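Local coordinates for protein transcriptional regulator AefR (Pseudomonas syringae pv. tomato, PDB 3CDL) that probably binds DNA at regulatory sites and controls transcription as a dimeric regulator of the TetR family, at residues 82-94 and 184-196. Sequence-based numbering, arbitrary orientation.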
ATOM      1  N   LEU B  82     -11.083  -5.914  26.396  1.00 53.93           N
ATOM      2  CA  LEU B  82     -10.688  -5.910  24.987  1.00 53.76           C
ATOM      3  C   LEU B  82      -9.838  -4.689  24.653  1.00 53.70           C
ATOM      4  O   LEU B  82      -8.782  -4.809  24.036  1.00 53.50           O
ATOM      5  CB  LEU B  82     -11.923  -5.912  24.076  1.00 53.54           C
ATOM      6  CG  LEU B  82     -12.860  -7.115  24.074  1.00 53.18           C
ATOM      7  CD1 LEU B  82     -13.961  -6.890  23.048  1.00 52.89           C
ATOM      8  CD2 LEU B  82     -12.107  -8.417  23.792  1.00 52.21           C
ATOM      9  N   ARG B  83     -10.320  -3.524  25.076  1.00 53.42           N
ATOM     10  CA  ARG B  83      -9.614  -2.273  24.905  1.00 53.43           C
ATOM     11  C   ARG B  83      -8.156  -2.390  25.366  1.00 52.79           C
ATOM     12  O   ARG B  83      -7.231  -2.241  24.562  1.00 52.22           O
ATOM     13  CB  ARG B  83     -10.349  -1.171  25.677  1.00 53.99           C
ATOM     14  CG  ARG B  83      -9.758   0.198  25.495  1.00 55.29           C
ATOM     15  CD  ARG B  83     -10.716   1.268  25.937  1.00 59.29           C
ATOM     16  NE  ARG B  83     -10.389   2.512  25.246  1.00 62.13           N
ATOM     17  CZ  ARG B  83     -11.048   2.998  24.198  1.00 62.74           C
ATOM     18  NH1 ARG B  83     -10.636   4.133  23.659  1.00 64.35           N
ATOM     19  NH2 ARG B  83     -12.115   2.373  23.696  1.00 62.18           N
ATOM     20  N   GLU B  84      -7.962  -2.692  26.650  1.00 52.02           N
ATOM     21  CA  GLU B  84      -6.628  -2.740  27.245  1.00 51.41           C
ATOM     22  C   GLU B  84      -5.692  -3.645  26.452  1.00 50.89           C
ATOM     23  O   GLU B  84      -4.611  -3.219  26.042  1.00 50.77           O
ATOM     24  CB  GLU B  84      -6.704  -3.204  28.700  1.00 51.76           C
ATOM     25  CG  GLU B  84      -5.478  -2.853  29.509  1.00 53.09           C
ATOM     26  CD  GLU B  84      -5.249  -3.809  30.659  1.00 55.56           C
ATOM     27  OE1 GLU B  84      -6.073  -3.826  31.612  1.00 56.38           O
ATOM     28  OE2 GLU B  84      -4.239  -4.550  30.606  1.00 55.92           O
ATOM     29  N   GLN B  85      -6.122  -4.888  26.235  1.00 50.25           N
ATOM     30  CA  GLN B  85      -5.338  -5.861  25.476  1.00 49.39           C
ATOM     31  C   GLN B  85      -5.182  -5.516  23.997  1.00 48.74           C
ATOM     32  O   GLN B  85      -4.121  -5.721  23.441  1.00 48.82           O
ATOM     33  CB  GLN B  85      -5.865  -7.295  25.667  1.00 49.57           C
ATOM     34  CG  GLN B  85      -7.323  -7.569  25.267  1.00 49.78           C
ATOM     35  CD  GLN B  85      -7.818  -8.935  25.762  1.00 49.86           C
ATOM     36  OE1 GLN B  85      -7.245  -9.974  25.432  1.00 52.77           O
ATOM     37  NE2 GLN B  85      -8.883  -8.934  26.555  1.00 48.39           N
ATOM     38  N   LEU B  86      -6.217  -4.977  23.360  1.00 47.91           N
ATOM     39  CA  LEU B  86      -6.093  -4.588  21.953  1.00 47.45           C
ATOM     40  C   LEU B  86      -5.215  -3.344  21.782  1.00 46.74           C
ATOM     41  O   LEU B  86      -4.509  -3.208  20.794  1.00 46.45           O
ATOM     42  CB  LEU B  86      -7.474  -4.428  21.271  1.00 47.24           C
ATOM     43  CG  LEU B  86      -7.536  -4.023  19.783  1.00 47.54           C
ATOM     44  CD1 LEU B  86      -6.581  -4.814  18.882  1.00 44.61           C
ATOM     45  CD2 LEU B  86      -8.960  -4.092  19.247  1.00 47.66           C
ATOM     46  N   LEU B  87      -5.248  -2.441  22.752  1.00 47.03           N
ATOM     47  CA  LEU B  87      -4.322  -1.308  22.750  1.00 47.19           C
ATOM     48  C   LEU B  87      -2.900  -1.841  22.612  1.00 47.29           C
ATOM     49  O   LEU B  87      -2.195  -1.458  21.680  1.00 47.53           O
ATOM     50  CB  LEU B  87      -4.442  -0.463  24.028  1.00 47.14           C
ATOM     51  CG  LEU B  87      -4.617   1.061  23.901  1.00 47.38           C
ATOM     52  CD1 LEU B  87      -4.313   1.728  25.236  1.00 48.21           C
ATOM     53  CD2 LEU B  87      -3.822   1.727  22.753  1.00 46.62           C
ATOM     54  N   GLU B  88      -2.531  -2.751  23.519  1.00 46.79           N
ATOM     55  CA  GLU B  88      -1.254  -3.451  23.555  1.00 47.38           C
ATOM     56  C   GLU B  88      -0.851  -4.151  22.249  1.00 47.81           C
ATOM     57  O   GLU B  88       0.326  -4.167  21.888  1.00 47.77           O
ATOM     58  CB  GLU B  88      -1.327  -4.507  24.644  1.00 47.45           C
ATOM     59  CG  GLU B  88      -0.241  -4.456  25.650  1.00 48.47           C
ATOM     60  CD  GLU B  88      -0.515  -5.406  26.805  1.00 52.52           C
ATOM     61  OE1 GLU B  88      -0.605  -4.944  27.968  1.00 53.61           O
ATOM     62  OE2 GLU B  88      -0.664  -6.623  26.549  1.00 53.71           O
ATOM     63  N   LEU B  89      -1.817  -4.752  21.554  1.00 48.35           N
ATOM     64  CA  LEU B  89      -1.540  -5.407  20.280  1.00 48.98           C
ATOM     65  C   LEU B  89      -1.142  -4.342  19.270  1.00 48.69           C
ATOM     66  O   LEU B  89      -0.149  -4.464  18.553  1.00 48.59           O
ATOM     67  CB  LEU B  89      -2.781  -6.152  19.751  1.00 49.25           C
ATOM     68  CG  LEU B  89      -3.040  -7.619  20.131  1.00 50.73           C
ATOM     69  CD1 LEU B  89      -3.806  -7.730  21.441  1.00 50.97           C
ATOM     70  CD2 LEU B  89      -3.794  -8.365  19.019  1.00 49.90           C
ATOM     71  N   LEU B  90      -1.955  -3.298  19.216  1.00 48.60           N
ATOM     72  CA  LEU B  90      -1.774  -2.236  18.249  1.00 48.14           C
ATOM     73  C   LEU B  90      -0.425  -1.550  18.454  1.00 47.96           C
ATOM     74  O   LEU B  90       0.244  -1.183  17.483  1.00 48.60           O
ATOM     75  CB  LEU B  90      -2.934  -1.252  18.365  1.00 47.62           C
ATOM     76  CG  LEU B  90      -4.178  -1.441  17.492  1.00 48.09           C
ATOM     77  CD1 LEU B  90      -4.154  -2.673  16.588  1.00 46.18           C
ATOM     78  CD2 LEU B  90      -5.481  -1.318  18.311  1.00 46.68           C
ATOM     79  N   TRP B  91      -0.015  -1.392  19.706  1.00 47.11           N
ATOM     80  CA  TRP B  91       1.295  -0.834  19.967  1.00 47.29           C
ATOM     81  C   TRP B  91       2.437  -1.716  19.497  1.00 47.29           C
ATOM     82  O   TRP B  91       3.381  -1.216  18.882  1.00 47.81           O
ATOM     83  CB  TRP B  91       1.472  -0.402  21.423  1.00 47.38           C
ATOM     84  CG  TRP B  91       1.050   1.025  21.648  1.00 47.48           C
ATOM     85  CD1 TRP B  91       0.008   1.446  22.402  1.00 47.63           C
ATOM     86  CD2 TRP B  91       1.634   2.212  21.072  1.00 47.85           C
ATOM     87  NE1 TRP B  91      -0.081   2.817  22.376  1.00 47.57           N
ATOM     88  CE2 TRP B  91       0.898   3.313  21.560  1.00 47.90           C
ATOM     89  CE3 TRP B  91       2.706   2.450  20.201  1.00 47.90           C
ATOM     90  CZ2 TRP B  91       1.199   4.636  21.214  1.00 47.71           C
ATOM     91  CZ3 TRP B  91       3.007   3.770  19.855  1.00 47.86           C
ATOM     92  CH2 TRP B  91       2.249   4.844  20.360  1.00 48.39           C
ATOM     93  N   GLY B  92       2.363  -3.014  19.784  1.00 47.02           N
ATOM     94  CA  GLY B  92       3.309  -3.985  19.209  1.00 46.70           C
ATOM     95  C   GLY B  92       3.508  -3.814  17.700  1.00 46.87           C
ATOM     96  O   GLY B  92       4.631  -3.603  17.231  1.00 46.54           O
ATOM     97  N   LYS B  93       2.421  -3.885  16.937  1.00 46.64           N
ATOM     98  CA  LYS B  93       2.503  -3.664  15.498  1.00 47.13           C
ATOM     99  C   LYS B  93       3.007  -2.265  15.112  1.00 47.47           C
ATOM    100  O   LYS B  93       3.679  -2.127  14.103  1.00 48.12           O
ATOM    101  CB  LYS B  93       1.158  -3.942  14.827  1.00 46.95           C
ATOM    102  CG  LYS B  93       1.183  -3.996  13.283  1.00 48.46           C
ATOM    103  CD  LYS B  93       2.239  -4.977  12.741  1.00 52.39           C
ATOM    104  CE  LYS B  93       1.902  -5.568  11.375  1.00 57.39           C
ATOM    105  NZ  LYS B  93       1.368  -4.595  10.324  1.00 59.62           N
HETATM  106  N   MSE B  94       2.696  -1.235  15.900  1.00 48.06           N
HETATM  107  CA  MSE B  94       3.149   0.114  15.581  1.00 48.69           C
HETATM  108  C   MSE B  94       4.653   0.299  15.837  1.00 48.65           C
HETATM  109  O   MSE B  94       5.341   0.972  15.079  1.00 48.36           O
HETATM  110  CB  MSE B  94       2.331   1.156  16.340  1.00 49.17           C
HETATM  111  CG  MSE B  94       2.770   2.605  16.115  1.00 51.27           C
HETATM  112 SE   MSE B  94       2.680   3.194  14.206  1.00 58.54          SE
HETATM  113  CE  MSE B  94       0.739   3.195  14.008  1.00 57.57           C
ATOM    114  N   GLN B 184       1.737   8.617  16.577  1.00 50.39           N
ATOM    115  CA  GLN B 184       1.581   7.161  16.687  1.00 50.18           C
ATOM    116  C   GLN B 184       0.340   6.715  17.489  1.00 49.67           C
ATOM    117  O   GLN B 184      -0.412   5.853  17.008  1.00 49.72           O
ATOM    118  CB  GLN B 184       2.844   6.509  17.239  1.00 50.33           C
ATOM    119  CG  GLN B 184       3.867   6.074  16.196  1.00 51.61           C
ATOM    120  CD  GLN B 184       5.208   5.763  16.840  1.00 54.72           C
ATOM    121  OE1 GLN B 184       5.304   4.925  17.749  1.00 55.23           O
ATOM    122  NE2 GLN B 184       6.250   6.469  16.400  1.00 55.67           N
ATOM    123  N   SER B 185       0.139   7.303  18.679  1.00 48.97           N
ATOM    124  CA  SER B 185      -0.946   6.943  19.601  1.00 48.65           C
ATOM    125  C   SER B 185      -2.233   7.506  19.121  1.00 48.82           C
ATOM    126  O   SER B 185      -3.310   6.947  19.344  1.00 48.69           O
ATOM    127  CB  SER B 185      -0.696   7.467  21.014  1.00 49.03           C
ATOM    128  OG  SER B 185      -0.339   8.838  21.042  1.00 48.45           O
ATOM    129  N   ASN B 186      -2.119   8.640  18.457  1.00 49.09           N
ATOM    130  CA  ASN B 186      -3.223   9.184  17.693  1.00 49.56           C
ATOM    131  C   ASN B 186      -3.820   8.133  16.765  1.00 49.32           C
ATOM    132  O   ASN B 186      -5.036   7.881  16.785  1.00 49.20           O
ATOM    133  CB  ASN B 186      -2.700  10.305  16.832  1.00 50.30           C
ATOM    134  CG  ASN B 186      -3.564  11.492  16.882  1.00 53.65           C
ATOM    135  OD1 ASN B 186      -4.634  11.525  16.244  1.00 55.93           O
ATOM    136  ND2 ASN B 186      -3.130  12.503  17.658  1.00 54.00           N
ATOM    137  N   VAL B 187      -2.966   7.527  15.935  1.00 48.67           N
ATOM    138  CA  VAL B 187      -3.475   6.602  14.946  1.00 47.47           C
ATOM    139  C   VAL B 187      -3.915   5.319  15.639  1.00 47.49           C
ATOM    140  O   VAL B 187      -5.000   4.795  15.353  1.00 47.26           O
ATOM    141  CB  VAL B 187      -2.558   6.422  13.658  1.00 47.44           C
ATOM    142  CG1 VAL B 187      -1.944   7.739  13.210  1.00 45.35           C
ATOM    143  CG2 VAL B 187      -1.516   5.386  13.844  1.00 46.78           C
ATOM    144  N   VAL B 188      -3.135   4.861  16.609  1.00 47.85           N
ATOM    145  CA  VAL B 188      -3.519   3.657  17.346  1.00 48.68           C
ATOM    146  C   VAL B 188      -4.899   3.832  17.990  1.00 48.99           C
ATOM    147  O   VAL B 188      -5.807   3.015  17.797  1.00 49.10           O
ATOM    148  CB  VAL B 188      -2.514   3.309  18.456  1.00 48.84           C
ATOM    149  CG1 VAL B 188      -3.027   2.150  19.273  1.00 49.03           C
ATOM    150  CG2 VAL B 188      -1.170   2.967  17.868  1.00 49.39           C
ATOM    151  N   GLU B 189      -5.027   4.922  18.740  1.00 49.27           N
ATOM    152  CA  GLU B 189      -6.219   5.263  19.497  1.00 49.09           C
ATOM    153  C   GLU B 189      -7.480   5.271  18.637  1.00 48.09           C
ATOM    154  O   GLU B 189      -8.437   4.574  18.986  1.00 47.56           O
ATOM    155  CB  GLU B 189      -6.019   6.618  20.160  1.00 49.66           C
ATOM    156  CG  GLU B 189      -6.601   6.715  21.538  1.00 53.31           C
ATOM    157  CD  GLU B 189      -5.588   6.406  22.625  1.00 55.97           C
ATOM    158  OE1 GLU B 189      -4.699   7.254  22.885  1.00 57.57           O
ATOM    159  OE2 GLU B 189      -5.705   5.327  23.242  1.00 58.00           O
ATOM    160  N   SER B 190      -7.493   6.028  17.530  1.00 46.58           N
ATOM    161  CA  SER B 190      -8.667   5.996  16.654  1.00 47.27           C
ATOM    162  C   SER B 190      -8.895   4.668  15.988  1.00 46.41           C
ATOM    163  O   SER B 190     -10.040   4.289  15.791  1.00 46.31           O
ATOM    164  CB  SER B 190      -8.744   7.121  15.602  1.00 46.99           C
ATOM    165  OG  SER B 190      -7.470   7.418  15.107  1.00 51.46           O
ATOM    166  N   ALA B 191      -7.823   3.954  15.658  1.00 46.82           N
ATOM    167  CA  ALA B 191      -7.961   2.608  15.088  1.00 46.70           C
ATOM    168  C   ALA B 191      -8.745   1.769  16.051  1.00 46.85           C
ATOM    169  O   ALA B 191      -9.801   1.252  15.677  1.00 47.40           O
ATOM    170  CB  ALA B 191      -6.615   1.988  14.790  1.00 46.56           C
ATOM    171  N   LEU B 192      -8.247   1.698  17.295  1.00 46.96           N
ATOM    172  CA  LEU B 192      -8.877   1.028  18.439  1.00 46.98           C
ATOM    173  C   LEU B 192     -10.346   1.398  18.576  1.00 47.02           C
ATOM    174  O   LEU B 192     -11.231   0.526  18.580  1.00 47.18           O
ATOM    175  CB  LEU B 192      -8.149   1.427  19.737  1.00 46.93           C
ATOM    176  CG  LEU B 192      -8.028   0.547  21.003  1.00 48.39           C
ATOM    177  CD1 LEU B 192      -7.902   1.398  22.277  1.00 48.06           C
ATOM    178  CD2 LEU B 192      -9.146  -0.421  21.181  1.00 48.64           C
ATOM    179  N   ASN B 193     -10.588   2.704  18.713  1.00 47.01           N
ATOM    180  CA  ASN B 193     -11.928   3.266  18.901  1.00 46.46           C
ATOM    181  C   ASN B 193     -12.851   2.928  17.747  1.00 46.83           C
ATOM    182  O   ASN B 193     -14.007   2.565  17.942  1.00 47.05           O
ATOM    183  CB  ASN B 193     -11.851   4.784  19.072  1.00 45.47           C
ATOM    184  CG  ASN B 193     -11.472   5.193  20.488  1.00 45.36           C
ATOM    185  OD1 ASN B 193     -11.904   4.574  21.455  1.00 41.77           O
ATOM    186  ND2 ASN B 193     -10.661   6.247  20.613  1.00 44.62           N
HETATM  187  N   MSE B 194     -12.334   3.049  16.539  1.00 46.87           N
HETATM  188  CA  MSE B 194     -13.117   2.740  15.367  1.00 48.36           C
HETATM  189  C   MSE B 194     -13.406   1.246  15.332  1.00 46.20           C
HETATM  190  O   MSE B 194     -14.541   0.841  15.128  1.00 44.85           O
HETATM  191  CB  MSE B 194     -12.381   3.171  14.105  1.00 47.25           C
HETATM  192  CG  MSE B 194     -13.138   2.836  12.846  1.00 50.63           C
HETATM  193 SE   MSE B 194     -12.593   3.939  11.383  0.70 55.19          SE
HETATM  194  CE  MSE B 194     -11.756   5.353  12.449  1.00 52.79           C
ATOM    195  N   PHE B 195     -12.366   0.446  15.556  1.00 46.17           N
ATOM    196  CA  PHE B 195     -12.483  -1.000  15.441  1.00 46.27           C
ATOM    197  C   PHE B 195     -13.474  -1.511  16.475  1.00 46.15           C
ATOM    198  O   PHE B 195     -14.487  -2.130  16.130  1.00 45.39           O
ATOM    199  CB  PHE B 195     -11.121  -1.729  15.547  1.00 45.61           C
ATOM    200  CG  PHE B 195     -11.224  -3.221  15.282  1.00 46.09           C
ATOM    201  CD1 PHE B 195     -11.207  -3.716  13.967  1.00 45.89           C
ATOM    202  CD2 PHE B 195     -11.420  -4.121  16.331  1.00 44.60           C
ATOM    203  CE1 PHE B 195     -11.350  -5.082  13.715  1.00 45.79           C
ATOM    204  CE2 PHE B 195     -11.571  -5.493  16.086  1.00 44.90           C
ATOM    205  CZ  PHE B 195     -11.527  -5.976  14.778  1.00 44.53           C
ATOM    206  N   LEU B 196     -13.197  -1.219  17.741  1.00 46.46           N
ATOM    207  CA  LEU B 196     -14.020  -1.789  18.803  1.00 47.24           C
ATOM    208  C   LEU B 196     -15.420  -1.218  18.790  1.00 47.85           C
ATOM    209  O   LEU B 196     -16.387  -1.943  19.080  1.00 47.72           O
ATOM    210  CB  LEU B 196     -13.368  -1.631  20.182  1.00 47.29           C
ATOM    211  CG  LEU B 196     -12.395  -2.763  20.485  1.00 46.16           C
ATOM    212  CD1 LEU B 196     -11.859  -2.621  21.877  1.00 44.99           C
ATOM    213  CD2 LEU B 196     -13.090  -4.110  20.316  1.00 44.21           C
TER
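Val-188 and Leu-192, one turn apart on helix 181-199, pack as knobs into holes of helix 82-97; the two helices, in the all-helical C-terminal domain of this TetR-family protein, run obliquely antiparallel. The N-to-C directions of the two short segments make 136°, and their axes come within 9.9 Å. Val-188 sits among Leu-87, Leu-90, Trp-91 and Met-94. With CG1 anti to the backbone N (chi1 174°) and CG2 anti to the carbonyl carbon, its methyls part: CG1 meets Leu-87 CD2 and, at 3.5 Å, Leu-90 CB, while CG2 makes a CH-pi contact, 4.3 Å from the centroid of the Trp-91 six-membered ring and nearly on its normal. Leu-192 fills the next hole, its CD1 3.7 Å from Leu-87 CG. Farther along, Leu-86 and Leu-196 meet tip to tip, while Leu-86 CD2 approaches the Phe-195 ring obliquely. Met-159 of helix 152-167 touches both Leu-86 and Phe-195, and Phe-195 also packs on Met-194 of the second subunit, placing this end beside the dimer interface.

Polar groups edge the packing. Gln-184 OE1 lies in the Trp-91 ring plane, 3.3 Å from CZ3, whereas Gln-184 NE2 is hydrogen-bonded to Leu-179 O. Arg-83 is extended from CG to NE, and Leu-192 CD1 lies over one guanidinium face, offset toward its rim. Within that plane, Arg-83 NH1 donates to Asn-193 OD1 at 2.6 Å (N-H...O 159°), and NH2 adds a weak bond to the same oxygen at 3.1 Å.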